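Local structure of (S)-imine reductase (Streptomyces sp. GF3546, 4OQY) at residues Thr7-Gly12 and Asp55-Asn60; Ile63-Thr68 and Ile89-Ser94; Lys99-Ala104 and Gly159-Leu164; His114-Val119 and Leu164-Tyr169; Thr133-Pro138 and Thr153-Arg158. The protein reduces imines to amines with S selectivity, probably taking hydride from NADPH, which it binds. All coordinates share one frame; numbering follows the deposited sequence.

Contact 1 of 5, residues Thr7-Gly12 and Asp55-Asn60; sequences TVIGLG and DALSAN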
# COMPACT_ATOMS: atom_id res chain seq x y z
N THR B 7 32.19 -13.80 -11.13
CA THR B 7 31.99 -14.76 -10.08
C THR B 7 30.69 -14.40 -9.37
O THR B 7 30.40 -13.22 -9.15
CB THR B 7 33.18 -14.74 -9.09
OG1 THR B 7 34.33 -15.31 -9.72
CG2 THR B 7 32.87 -15.52 -7.82
N VAL B 8 29.91 -15.43 -9.04
CA VAL B 8 28.73 -15.28 -8.23
C VAL B 8 28.89 -16.19 -7.00
O VAL B 8 29.07 -17.40 -7.11
CB VAL B 8 27.43 -15.63 -9.00
CG1 VAL B 8 26.21 -15.50 -8.08
CG2 VAL B 8 27.27 -14.73 -10.22
N ILE B 9 28.81 -15.57 -5.83
CA ILE B 9 28.83 -16.27 -4.54
C ILE B 9 27.44 -16.20 -3.88
O ILE B 9 26.90 -15.11 -3.69
CB ILE B 9 29.89 -15.64 -3.62
CG1 ILE B 9 31.30 -15.93 -4.17
CG2 ILE B 9 29.78 -16.15 -2.17
CD1 ILE B 9 32.40 -15.19 -3.41
N GLY B 10 26.87 -17.35 -3.50
CA GLY B 10 25.50 -17.38 -3.00
C GLY B 10 24.59 -17.88 -4.12
O GLY B 10 24.34 -17.17 -5.08
N LEU B 11 24.11 -19.11 -3.97
CA LEU B 11 23.29 -19.77 -4.96
C LEU B 11 21.94 -20.18 -4.39
O LEU B 11 21.41 -21.25 -4.73
CB LEU B 11 24.01 -21.00 -5.49
CG LEU B 11 25.38 -20.75 -6.09
CD1 LEU B 11 26.02 -22.06 -6.52
CD2 LEU B 11 25.29 -19.78 -7.26
N GLY B 12 21.38 -19.33 -3.55
CA GLY B 12 19.95 -19.35 -3.32
C GLY B 12 19.21 -18.95 -4.60
O GLY B 12 19.80 -18.78 -5.67
N ASP B 55 39.32 -19.58 -4.46
CA ASP B 55 39.38 -19.86 -5.92
C ASP B 55 38.31 -19.10 -6.69
O ASP B 55 38.55 -18.63 -7.82
CB ASP B 55 39.28 -21.37 -6.17
CG ASP B 55 40.51 -22.12 -5.68
OD1 ASP B 55 41.62 -21.66 -5.97
OD2 ASP B 55 40.39 -23.16 -4.97
N ALA B 56 37.13 -18.95 -6.08
CA ALA B 56 36.06 -18.11 -6.64
C ALA B 56 36.51 -16.66 -6.79
O ALA B 56 36.26 -16.00 -7.80
CB ALA B 56 34.80 -18.20 -5.78
N LEU B 57 37.18 -16.16 -5.74
CA LEU B 57 37.61 -14.79 -5.72
C LEU B 57 38.73 -14.56 -6.68
O LEU B 57 38.74 -13.54 -7.37
CB LEU B 57 38.09 -14.38 -4.33
CG LEU B 57 36.99 -14.30 -3.28
CD1 LEU B 57 37.62 -13.99 -1.94
CD2 LEU B 57 35.96 -13.26 -3.64
N SER B 58 39.67 -15.49 -6.75
CA SER B 58 40.80 -15.34 -7.65
C SER B 58 40.38 -15.44 -9.12
O SER B 58 41.08 -14.94 -10.02
CB SER B 58 41.86 -16.36 -7.33
OG SER B 58 43.07 -16.05 -8.00
N ALA B 59 39.26 -16.09 -9.38
CA ALA B 59 38.87 -16.33 -10.77
C ALA B 59 38.55 -15.08 -11.57
O ALA B 59 38.66 -15.09 -12.81
CB ALA B 59 37.68 -17.28 -10.82
N ASN B 60 38.11 -14.01 -10.91
CA ASN B 60 37.55 -12.84 -11.60
C ASN B 60 37.78 -11.56 -10.79
O ASN B 60 37.97 -11.60 -9.56
CB ASN B 60 36.04 -13.01 -11.83
CG ASN B 60 35.71 -14.10 -12.86
OD1 ASN B 60 35.09 -15.13 -12.54
ND2 ASN B 60 36.09 -13.87 -14.08
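A chi1 of -71° at Thr7 places OG1 anti to the carbonyl carbon and CG2 anti to the backbone N, and this turns both branches onto Ala56 of helix 53-58. The two segments belong to the Rossmann fold: strand 6-9 runs into the glycine-rich turn, where Leu11 and Gly12 are NADPH-binding residues and Gly10 and Gly12 fit the GxGxxG pattern, while helix 53-58 packs beside the sheet just before strand 62-65. The polar link that the geometry settles runs from Thr7 OG1, which donates to Ala56 O at 2.8 Å, arriving tilted 22° from the carbonyl plane, so a strand hydroxyl is tied to a helix carbonyl. Ala56 O also receives a weak bond from Ala59 N at 3.4 Å. Beside the hydroxyl, Thr7 CG2 lies 3.9 Å from Ala56 CB and adds an apolar touch to the same residue. Ile9, two residues along on the same face of the strand, extends its side chain through CG1 (chi2 173°) past Ala56 to Leu57. Its chain crosses that of Leu57 at about a right angle, and Ile9 CD1 meets the Leu57 CD2 branch at 4.1 Å.

Contact 2 of 5, residues Ile63-Thr68 and Ile89-Ser94; sequences IVLSLT and IANLSS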
# COMPACT_ATOMS: atom_id res chain seq x y z
N ILE B 63 33.06 -9.68 -8.49
CA ILE B 63 32.50 -10.64 -7.57
C ILE B 63 31.12 -10.15 -7.15
O ILE B 63 30.98 -9.15 -6.45
CB ILE B 63 33.37 -10.74 -6.28
CG1 ILE B 63 34.85 -10.92 -6.64
CG2 ILE B 63 32.85 -11.85 -5.38
CD1 ILE B 63 35.22 -12.15 -7.45
N VAL B 64 30.10 -10.89 -7.56
CA VAL B 64 28.72 -10.59 -7.24
C VAL B 64 28.28 -11.46 -6.08
O VAL B 64 28.36 -12.70 -6.14
CB VAL B 64 27.80 -10.93 -8.42
CG1 VAL B 64 26.34 -10.70 -8.04
CG2 VAL B 64 28.19 -10.09 -9.62
N LEU B 65 27.79 -10.81 -5.04
CA LEU B 65 27.33 -11.49 -3.85
C LEU B 65 25.83 -11.40 -3.78
O LEU B 65 25.24 -10.31 -3.86
CB LEU B 65 27.89 -10.84 -2.58
CG LEU B 65 29.40 -10.60 -2.44
CD1 LEU B 65 29.66 -9.94 -1.10
CD2 LEU B 65 30.25 -11.85 -2.57
N SER B 66 25.21 -12.56 -3.61
CA SER B 66 23.78 -12.66 -3.43
C SER B 66 23.52 -13.50 -2.19
O SER B 66 23.29 -14.71 -2.29
CB SER B 66 23.14 -13.32 -4.64
OG SER B 66 21.75 -13.19 -4.54
N LEU B 67 23.61 -12.86 -1.03
CA LEU B 67 23.53 -13.56 0.26
C LEU B 67 22.43 -12.95 1.11
O LEU B 67 21.89 -11.91 0.78
CB LEU B 67 24.88 -13.49 0.97
CG LEU B 67 26.00 -14.22 0.21
CD1 LEU B 67 27.38 -13.77 0.64
CD2 LEU B 67 25.88 -15.74 0.35
N THR B 68 22.07 -13.62 2.20
CA THR B 68 20.89 -13.20 2.95
C THR B 68 21.04 -11.82 3.62
O THR B 68 20.09 -11.05 3.67
CB THR B 68 20.48 -14.26 4.00
OG1 THR B 68 20.49 -15.55 3.40
CG2 THR B 68 19.07 -14.00 4.49
N ILE B 89 33.61 -5.81 -5.45
CA ILE B 89 32.50 -6.53 -4.87
C ILE B 89 31.20 -5.82 -5.19
O ILE B 89 30.98 -4.70 -4.74
CB ILE B 89 32.67 -6.62 -3.36
CG1 ILE B 89 33.98 -7.33 -3.05
CG2 ILE B 89 31.50 -7.38 -2.75
CD1 ILE B 89 34.42 -7.14 -1.62
N ALA B 90 30.36 -6.45 -5.98
CA ALA B 90 29.01 -5.97 -6.25
C ALA B 90 28.11 -6.70 -5.26
O ALA B 90 27.69 -7.83 -5.50
CB ALA B 90 28.63 -6.27 -7.69
N ASN B 91 27.93 -6.08 -4.10
CA ASN B 91 27.18 -6.66 -3.01
C ASN B 91 25.68 -6.41 -3.16
O ASN B 91 25.21 -5.30 -2.89
CB ASN B 91 27.68 -6.09 -1.70
CG ASN B 91 27.12 -6.82 -0.51
OD1 ASN B 91 26.22 -7.64 -0.64
ND2 ASN B 91 27.67 -6.54 0.65
N LEU B 92 24.95 -7.43 -3.63
CA LEU B 92 23.52 -7.34 -3.90
C LEU B 92 22.71 -7.96 -2.76
O LEU B 92 21.52 -8.24 -2.93
CB LEU B 92 23.17 -8.02 -5.25
CG LEU B 92 23.93 -7.63 -6.53
CD1 LEU B 92 23.12 -7.94 -7.78
CD2 LEU B 92 24.41 -6.20 -6.60
N SER B 93 23.33 -8.13 -1.60
CA SER B 93 22.66 -8.62 -0.40
C SER B 93 21.91 -7.46 0.31
O SER B 93 22.49 -6.40 0.47
CB SER B 93 23.69 -9.22 0.59
OG SER B 93 24.63 -10.12 -0.01
N SER B 94 20.66 -7.66 0.77
CA SER B 94 19.89 -6.63 1.55
C SER B 94 20.48 -6.35 2.91
O SER B 94 20.73 -7.28 3.66
CB SER B 94 18.42 -7.08 1.80
OG SER B 94 17.79 -6.38 2.94
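Leu65 and Ile89 form the tight end of this contact: Leu65 CD1 sits 3.6 Å from Ile89 CG2, the two chains meeting at a slant on the face of the sheet that also holds Asn91. The strands are parallel, with axes 17° apart. Ala90 N donates to Ile63 O at 2.8 Å, Leu65 N donates almost straight to Ala90 O (3.0 Å, 170°), and Leu92 N continues the series to Leu65 O at 2.9 Å. On the other face the packing is looser, Val64 CG2 and Ala90 CB being 4.3 Å apart. Past the strand ends a side chain replaces the main chain as partner, and Leu67 N donates to Ser93 OG at 3.1 Å. Ser93 OG in turn donates to Asn91 OD1 (3.0 Å), in the carbonyl plane, while Ser93 N reaches the same Asn91 OD1 at 3.1 Å and closes an Asx turn. With an alanine in place of Asn91, Ser93 N and OG would probably both lose this acceptor, and the hydroxyl that receives Leu67 N would be set free to turn. Thr68 lies on the exposed side, and Ser94 OG bonds to His243 of the second subunit. Leu67, Thr68 and Ser94 are NADPH-binding residues, so the pair shows the beta-alpha-beta unit of a Rossmann fold, with its cofactor site at the carboxyl ends of the strands.

Contact 3 of 5, residues Lys99-Ala104 and Gly159-Leu164; sequences KAREAA and GEDAGL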
# COMPACT_ATOMS: atom_id res chain seq x y z
N LYS B 99 25.16 -0.38 7.42
CA LYS B 99 25.96 -1.58 7.14
C LYS B 99 26.70 -1.49 5.80
O LYS B 99 27.85 -1.90 5.70
CB LYS B 99 25.12 -2.86 7.18
CG LYS B 99 24.68 -3.25 8.59
CD LYS B 99 25.79 -3.95 9.35
CE LYS B 99 25.26 -4.98 10.35
NZ LYS B 99 24.07 -4.52 11.11
N ALA B 100 26.03 -0.98 4.77
CA ALA B 100 26.65 -0.77 3.46
C ALA B 100 27.87 0.17 3.56
O ALA B 100 28.92 -0.08 2.96
CB ALA B 100 25.63 -0.22 2.46
N ARG B 101 27.72 1.24 4.33
CA ARG B 101 28.79 2.21 4.50
C ARG B 101 29.98 1.55 5.18
O ARG B 101 31.13 1.74 4.77
CB ARG B 101 28.30 3.42 5.30
CG ARG B 101 27.37 4.30 4.50
CD ARG B 101 26.57 5.26 5.36
NE ARG B 101 25.69 6.07 4.53
CZ ARG B 101 24.44 6.44 4.83
NH1 ARG B 101 23.86 6.07 5.96
NH2 ARG B 101 23.76 7.18 3.96
N GLU B 102 29.70 0.75 6.20
CA GLU B 102 30.74 0.05 6.93
C GLU B 102 31.44 -0.97 6.03
O GLU B 102 32.65 -1.12 6.05
CB GLU B 102 30.12 -0.61 8.16
CG GLU B 102 30.98 -1.62 8.93
CD GLU B 102 30.22 -2.20 10.11
OE1 GLU B 102 29.28 -3.00 9.90
OE2 GLU B 102 30.57 -1.85 11.27
N ALA B 103 30.65 -1.69 5.23
CA ALA B 103 31.21 -2.70 4.35
C ALA B 103 32.13 -2.10 3.30
O ALA B 103 33.17 -2.69 2.99
CB ALA B 103 30.11 -3.51 3.72
N ALA B 104 31.76 -0.95 2.75
CA ALA B 104 32.60 -0.26 1.76
C ALA B 104 33.98 0.10 2.33
O ALA B 104 35.02 -0.12 1.68
CB ALA B 104 31.89 0.98 1.24
N GLY B 159 24.42 7.41 -6.85
CA GLY B 159 25.40 8.32 -6.24
C GLY B 159 26.60 7.61 -5.63
O GLY B 159 26.69 6.40 -5.66
N GLU B 160 27.51 8.39 -5.04
CA GLU B 160 28.79 7.84 -4.56
C GLU B 160 28.66 7.05 -3.26
O GLU B 160 29.27 6.00 -3.09
CB GLU B 160 29.82 8.96 -4.40
CG GLU B 160 30.51 9.34 -5.70
CD GLU B 160 31.79 8.55 -5.96
OE1 GLU B 160 32.40 8.05 -4.98
OE2 GLU B 160 32.21 8.43 -7.15
N ASP B 161 27.89 7.58 -2.33
CA ASP B 161 27.83 6.97 -1.02
C ASP B 161 27.30 5.55 -1.11
O ASP B 161 26.25 5.27 -1.72
CB ASP B 161 27.03 7.79 -0.03
CG ASP B 161 27.15 7.22 1.37
OD1 ASP B 161 28.13 7.56 2.06
OD2 ASP B 161 26.30 6.40 1.75
N ALA B 162 28.03 4.66 -0.45
CA ALA B 162 27.69 3.26 -0.40
C ALA B 162 26.30 2.96 0.18
O ALA B 162 25.68 1.95 -0.17
CB ALA B 162 28.78 2.52 0.38
N GLY B 163 25.79 3.82 1.07
CA GLY B 163 24.50 3.60 1.69
C GLY B 163 23.30 3.95 0.83
O GLY B 163 22.19 3.50 1.13
N LEU B 164 23.51 4.71 -0.25
CA LEU B 164 22.40 5.19 -1.07
C LEU B 164 21.57 4.08 -1.72
O LEU B 164 20.35 4.11 -1.61
CB LEU B 164 22.89 6.15 -2.16
CG LEU B 164 23.26 7.54 -1.65
CD1 LEU B 164 24.07 8.31 -2.67
CD2 LEU B 164 22.01 8.33 -1.26
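The Arg101 guanidinium carries Gly163 CA over one face and Asp161 OD2 at its edge, near its plane. The carboxylate of Asp161 is not coplanar with it: the two planes stand 53° apart, and the side chains cross at about a right angle. Arg101 NE donates to Asp161 OD2 at 2.9 Å in a salt bridge that uses the syn side of the oxygen, 25° out of the carboxylate plane. Asp161 OD2 also accepts from Gly163 N at 2.7 Å, a capping bond at the start of helix 163-192 that comes from above the carboxylate, 45° out of its plane. NE and Gly163 N approach from opposite faces, so OD2 is gripped from both. Arg101 gets there by staying extended from CG to NE; Arg101 CG passes 3.8 Å from Gly163 N. A CB on Gly163 would clash with Arg101 NE, at 2.6 Å, so the lack of a side chain lets the arginine lie this close. Below the charges, alanines bring the backbones together: Ala104 CB meets Ala162 CB at 3.6 Å, and Ala100 CB lies 3.4 Å from Ala162 O. The contact thereby joins helix 97-109 of the Rossmann domain to the beginning of the long helix 163-192 of the C-terminal family region. A leucine in place of Asp161 would probably leave Arg101 NE without its acceptor and Gly163 N without its cap. Arg101 has further partners, NH1 with Asp98 and NH2 with Asn193 of the second subunit. An arginine and a helix amino end meeting at one carboxylate oxygen would both be expected to stabilise its negative charge.

Contact 4 of 5, residues His114-Val119 and Leu164-Tyr169; sequences HLTGGV and LAAMYY
Tyr169 approaches strand 113-119 edge on, Val119 O lying near the plane of its ring. Val119 O is 3.1 Å from Tyr169 CE1 and 3.4 Å from Tyr169 CD1, so a carbonyl faces the rim of the ring rather than its pi cloud. With CG anti to the backbone N (chi1 180°), the ring is carried alongside the end of the strand, and Tyr169 CB comes to rest 4.0 Å from Gly118 CA. Gly118 makes that approach possible: a CB there would fall 2.9 Å from Tyr169 CB. One helical turn earlier, Ala165 points its methyl at the strand, and Ala165 CB lies 3.3 Å from Thr116 O. Strand 113-119 belongs to the sheet of the Rossmann domain, and the helix is 163-192, the long interdomain helix of imine reductases; the two local axes run 13° apart and approach to 6.8 Å. Short residues line this junction, which keeps the backbones close without any hydrogen bond between the segments. Thr116 splits its branches. Thr116 CG2, its methyl, is anti to the backbone N, packs 3.9 Å from Ala165 CB and also touches Ala166 CB at 4.2 Å, whereas OG1 bonds to Ala162 O just before the helix segment. Farther along, the Tyr169 side chain touches Ser94, an NADPH-binding residue, and the Tyr168 ring meets Tyr203 of the second subunit edge-to-face.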
# COMPACT_ATOMS: atom_id res chain seq x y z
N HIS B 114 33.78 -1.53 -3.48
CA HIS B 114 32.48 -2.05 -3.11
C HIS B 114 31.40 -1.28 -3.81
O HIS B 114 31.36 -0.06 -3.71
CB HIS B 114 32.30 -1.89 -1.64
CG HIS B 114 31.02 -2.43 -1.09
ND1 HIS B 114 29.88 -1.66 -0.98
CD2 HIS B 114 30.74 -3.61 -0.52
CE1 HIS B 114 28.94 -2.38 -0.40
NE2 HIS B 114 29.43 -3.56 -0.10
N LEU B 115 30.55 -2.00 -4.54
CA LEU B 115 29.32 -1.46 -5.13
C LEU B 115 28.14 -2.05 -4.40
O LEU B 115 27.99 -3.27 -4.29
CB LEU B 115 29.19 -1.82 -6.63
CG LEU B 115 30.19 -1.21 -7.61
CD1 LEU B 115 29.97 -1.77 -9.01
CD2 LEU B 115 30.14 0.32 -7.64
N THR B 116 27.28 -1.16 -3.93
CA THR B 116 26.05 -1.56 -3.28
C THR B 116 24.96 -1.69 -4.35
O THR B 116 24.69 -0.75 -5.12
CB THR B 116 25.62 -0.52 -2.23
OG1 THR B 116 26.71 -0.22 -1.36
CG2 THR B 116 24.45 -1.05 -1.41
N GLY B 117 24.32 -2.86 -4.36
CA GLY B 117 23.19 -3.13 -5.26
C GLY B 117 21.93 -3.40 -4.47
O GLY B 117 21.94 -4.21 -3.55
N GLY B 118 20.84 -2.73 -4.82
CA GLY B 118 19.50 -3.03 -4.28
C GLY B 118 18.58 -3.55 -5.39
O GLY B 118 18.07 -2.76 -6.19
N VAL B 119 18.40 -4.87 -5.45
CA VAL B 119 17.65 -5.51 -6.54
C VAL B 119 16.17 -5.27 -6.29
O VAL B 119 15.69 -5.47 -5.18
CB VAL B 119 17.97 -7.02 -6.66
CG1 VAL B 119 17.15 -7.68 -7.77
CG2 VAL B 119 19.47 -7.21 -6.91
N LEU B 164 23.51 4.71 -0.25
CA LEU B 164 22.40 5.19 -1.07
C LEU B 164 21.57 4.08 -1.72
O LEU B 164 20.35 4.11 -1.61
CB LEU B 164 22.89 6.15 -2.16
CG LEU B 164 23.26 7.54 -1.65
CD1 LEU B 164 24.07 8.31 -2.67
CD2 LEU B 164 22.01 8.33 -1.26
N ALA B 165 22.20 3.10 -2.35
CA ALA B 165 21.41 2.04 -3.02
C ALA B 165 20.66 1.26 -1.98
O ALA B 165 19.55 0.81 -2.23
CB ALA B 165 22.29 1.11 -3.81
N ALA B 166 21.28 1.10 -0.80
CA ALA B 166 20.61 0.38 0.27
C ALA B 166 19.42 1.17 0.79
O ALA B 166 18.40 0.58 1.13
CB ALA B 166 21.57 0.02 1.39
N MET B 167 19.52 2.49 0.82
CA MET B 167 18.44 3.35 1.29
C MET B 167 17.25 3.20 0.35
O MET B 167 16.13 3.03 0.80
CB MET B 167 18.89 4.82 1.40
CG MET B 167 17.85 5.82 1.92
SD MET B 167 16.73 6.49 0.68
CE MET B 167 17.81 7.53 -0.28
N TYR B 168 17.50 3.28 -0.94
CA TYR B 168 16.41 3.16 -1.90
C TYR B 168 15.73 1.81 -1.78
O TYR B 168 14.50 1.72 -1.82
CB TYR B 168 16.89 3.33 -3.32
CG TYR B 168 17.13 4.74 -3.78
CD1 TYR B 168 18.27 5.44 -3.39
CD2 TYR B 168 16.24 5.37 -4.64
CE1 TYR B 168 18.51 6.73 -3.84
CE2 TYR B 168 16.46 6.66 -5.07
CZ TYR B 168 17.60 7.33 -4.70
OH TYR B 168 17.81 8.60 -5.17
N TYR B 169 16.52 0.75 -1.63
CA TYR B 169 15.97 -0.60 -1.45
C TYR B 169 15.11 -0.69 -0.20
O TYR B 169 13.99 -1.18 -0.25
CB TYR B 169 17.05 -1.68 -1.41
CG TYR B 169 16.49 -3.07 -1.22
CD1 TYR B 169 15.99 -3.78 -2.29
CD2 TYR B 169 16.46 -3.66 0.04
CE1 TYR B 169 15.45 -5.05 -2.12
CE2 TYR B 169 15.94 -4.92 0.22
CZ TYR B 169 15.44 -5.61 -0.87
OH TYR B 169 14.92 -6.85 -0.70

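Contact 5 of 5, residues Thr133-Pro138 and Thr153-Arg158; sequences TYYSGP and TNADYR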
# COMPACT_ATOMS: atom_id res chain seq x y z
N THR B 133 17.90 -2.44 -10.75
CA THR B 133 18.66 -2.53 -9.52
C THR B 133 19.24 -1.15 -9.24
O THR B 133 19.82 -0.51 -10.13
CB THR B 133 19.80 -3.57 -9.63
OG1 THR B 133 19.25 -4.88 -9.85
CG2 THR B 133 20.69 -3.62 -8.37
N TYR B 134 19.08 -0.69 -8.01
CA TYR B 134 19.78 0.52 -7.53
C TYR B 134 21.25 0.22 -7.29
O TYR B 134 21.57 -0.80 -6.68
CB TYR B 134 19.20 0.97 -6.20
CG TYR B 134 17.71 1.21 -6.21
CD1 TYR B 134 17.18 2.29 -6.87
CD2 TYR B 134 16.85 0.38 -5.50
CE1 TYR B 134 15.83 2.54 -6.85
CE2 TYR B 134 15.48 0.61 -5.51
CZ TYR B 134 14.99 1.69 -6.18
OH TYR B 134 13.65 1.95 -6.19
N TYR B 135 22.14 1.12 -7.72
CA TYR B 135 23.57 0.97 -7.47
C TYR B 135 24.13 2.23 -6.86
O TYR B 135 23.69 3.33 -7.19
CB TYR B 135 24.35 0.64 -8.76
CG TYR B 135 24.20 -0.79 -9.17
CD1 TYR B 135 24.89 -1.80 -8.51
CD2 TYR B 135 23.33 -1.15 -10.21
CE1 TYR B 135 24.73 -3.12 -8.89
CE2 TYR B 135 23.16 -2.46 -10.56
CZ TYR B 135 23.86 -3.45 -9.92
OH TYR B 135 23.67 -4.76 -10.30
N SER B 136 25.06 2.06 -5.93
CA SER B 136 25.81 3.19 -5.39
C SER B 136 27.23 2.74 -5.02
O SER B 136 27.49 1.57 -4.78
CB SER B 136 25.08 3.87 -4.22
OG SER B 136 24.99 3.06 -3.05
N GLY B 137 28.13 3.72 -4.97
CA GLY B 137 29.55 3.44 -4.83
C GLY B 137 30.37 4.28 -5.78
O GLY B 137 29.84 5.19 -6.43
N PRO B 138 31.66 3.98 -5.89
CA PRO B 138 32.48 4.84 -6.75
C PRO B 138 32.05 4.82 -8.22
O PRO B 138 31.86 3.76 -8.83
CB PRO B 138 33.90 4.29 -6.55
CG PRO B 138 33.74 2.95 -5.89
CD PRO B 138 32.46 3.01 -5.13
N THR B 153 19.92 -6.72 -14.89
CA THR B 153 18.81 -5.78 -14.79
C THR B 153 19.33 -4.46 -15.36
O THR B 153 20.53 -4.28 -15.49
CB THR B 153 18.38 -5.51 -13.30
OG1 THR B 153 19.42 -4.82 -12.58
CG2 THR B 153 18.00 -6.78 -12.51
N ASN B 154 18.45 -3.51 -15.62
CA ASN B 154 18.90 -2.13 -15.75
C ASN B 154 19.69 -1.78 -14.46
O ASN B 154 19.38 -2.29 -13.37
CB ASN B 154 17.68 -1.20 -15.96
CG ASN B 154 18.03 0.31 -15.94
OD1 ASN B 154 18.22 0.92 -17.00
ND2 ASN B 154 18.10 0.91 -14.75
N ALA B 155 20.72 -0.95 -14.61
CA ALA B 155 21.62 -0.59 -13.51
C ALA B 155 21.46 0.89 -13.27
O ALA B 155 21.85 1.71 -14.10
CB ALA B 155 23.05 -0.92 -13.91
N ASP B 156 20.82 1.24 -12.16
CA ASP B 156 20.40 2.61 -11.96
C ASP B 156 21.32 3.19 -10.89
O ASP B 156 21.12 2.92 -9.71
CB ASP B 156 18.93 2.64 -11.53
CG ASP B 156 18.43 4.05 -11.26
OD1 ASP B 156 19.18 5.03 -11.44
OD2 ASP B 156 17.27 4.18 -10.85
N TYR B 157 22.34 3.93 -11.33
CA TYR B 157 23.34 4.53 -10.43
C TYR B 157 22.76 5.74 -9.72
O TYR B 157 22.24 6.65 -10.37
CB TYR B 157 24.61 4.94 -11.20
CG TYR B 157 25.70 5.54 -10.32
CD1 TYR B 157 26.55 4.73 -9.59
CD2 TYR B 157 25.90 6.92 -10.25
CE1 TYR B 157 27.55 5.26 -8.78
CE2 TYR B 157 26.90 7.47 -9.45
CZ TYR B 157 27.73 6.63 -8.72
OH TYR B 157 28.73 7.13 -7.92
N ARG B 158 22.84 5.73 -8.39
CA ARG B 158 22.16 6.71 -7.55
C ARG B 158 23.11 7.68 -6.84
O ARG B 158 22.65 8.65 -6.26
CB ARG B 158 21.27 6.02 -6.50
CG ARG B 158 20.19 5.09 -7.03
CD ARG B 158 18.95 5.84 -7.49
NE ARG B 158 19.11 6.47 -8.78
CZ ARG B 158 18.78 7.72 -9.08
NH1 ARG B 158 18.19 8.54 -8.23
NH2 ARG B 158 19.01 8.13 -10.31
O HOH W 1 22.12 -5.19 -12.45
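Tyr157 swings along the neighbouring strand because its CG is anti to the backbone N (chi1 -179°), and Tyr157 OH donates to Gly137 O at 2.7 Å with a C=O...O angle of 178°. At the other end Thr133 and Thr153 cross at about a right angle, and Thr133 OG1 donates to Thr153 OG1 (2.7 Å). Thr153 holds its hydroxyl between the backbone N and carbonyl carbon, chi1 66°, where OG1 donates on to Asn154 O and receives a bond from a water that also meets Tyr135 OH. Asn154 O accepts Thr133 N from the opposite face of its plane. Strands 132-136 and 154-157 are parallel neighbours in a beta-alpha-beta unit closed by helix 139-149; Asp156 N to Thr133 O and Tyr135 N to Asp156 O, both 2.9 Å, continue the pairing. Thr133 CG2 lies 3.4 Å above the plane of the Tyr135 ring, near its rim, while Tyr135 CE2 touches Ala155 CB at 3.7 Å. Arg158 bends at chi2 and chi3, folding Arg158 NE back over the Asp156 carboxylate for a salt bridge to Asp156 OD1 (3.0 Å). Asp156 OD2 is taken by Tyr203 OH of the second subunit, and Arg158 CD packs 4.0 Å from Tyr134 CD1.

Contacts 1, 2, 4 and 5 all reach one sheet, where strands 6-9, 62-65, 88-91, 113-119, 132-136 and 154-157 follow in that order. Contact 1 joins contact 2 through Thr7 O and Val64 N (2.8 Å), contact 2 joins contact 4 through Ile89 O and Leu115 N (2.7 Å), and contact 4 joins contact 5 through Gly118 N and Tyr134 O (2.8 Å). Contact 3 shares Leu164 with contact 4, their centres about 8 Å apart, whereas its centre lies about 22 Å from that of contact 1. NADPH-binding residues sit in contacts 1 and 2, and contact 4 borders the site through Tyr169. Contacts 2 to 5 also touch the second subunit.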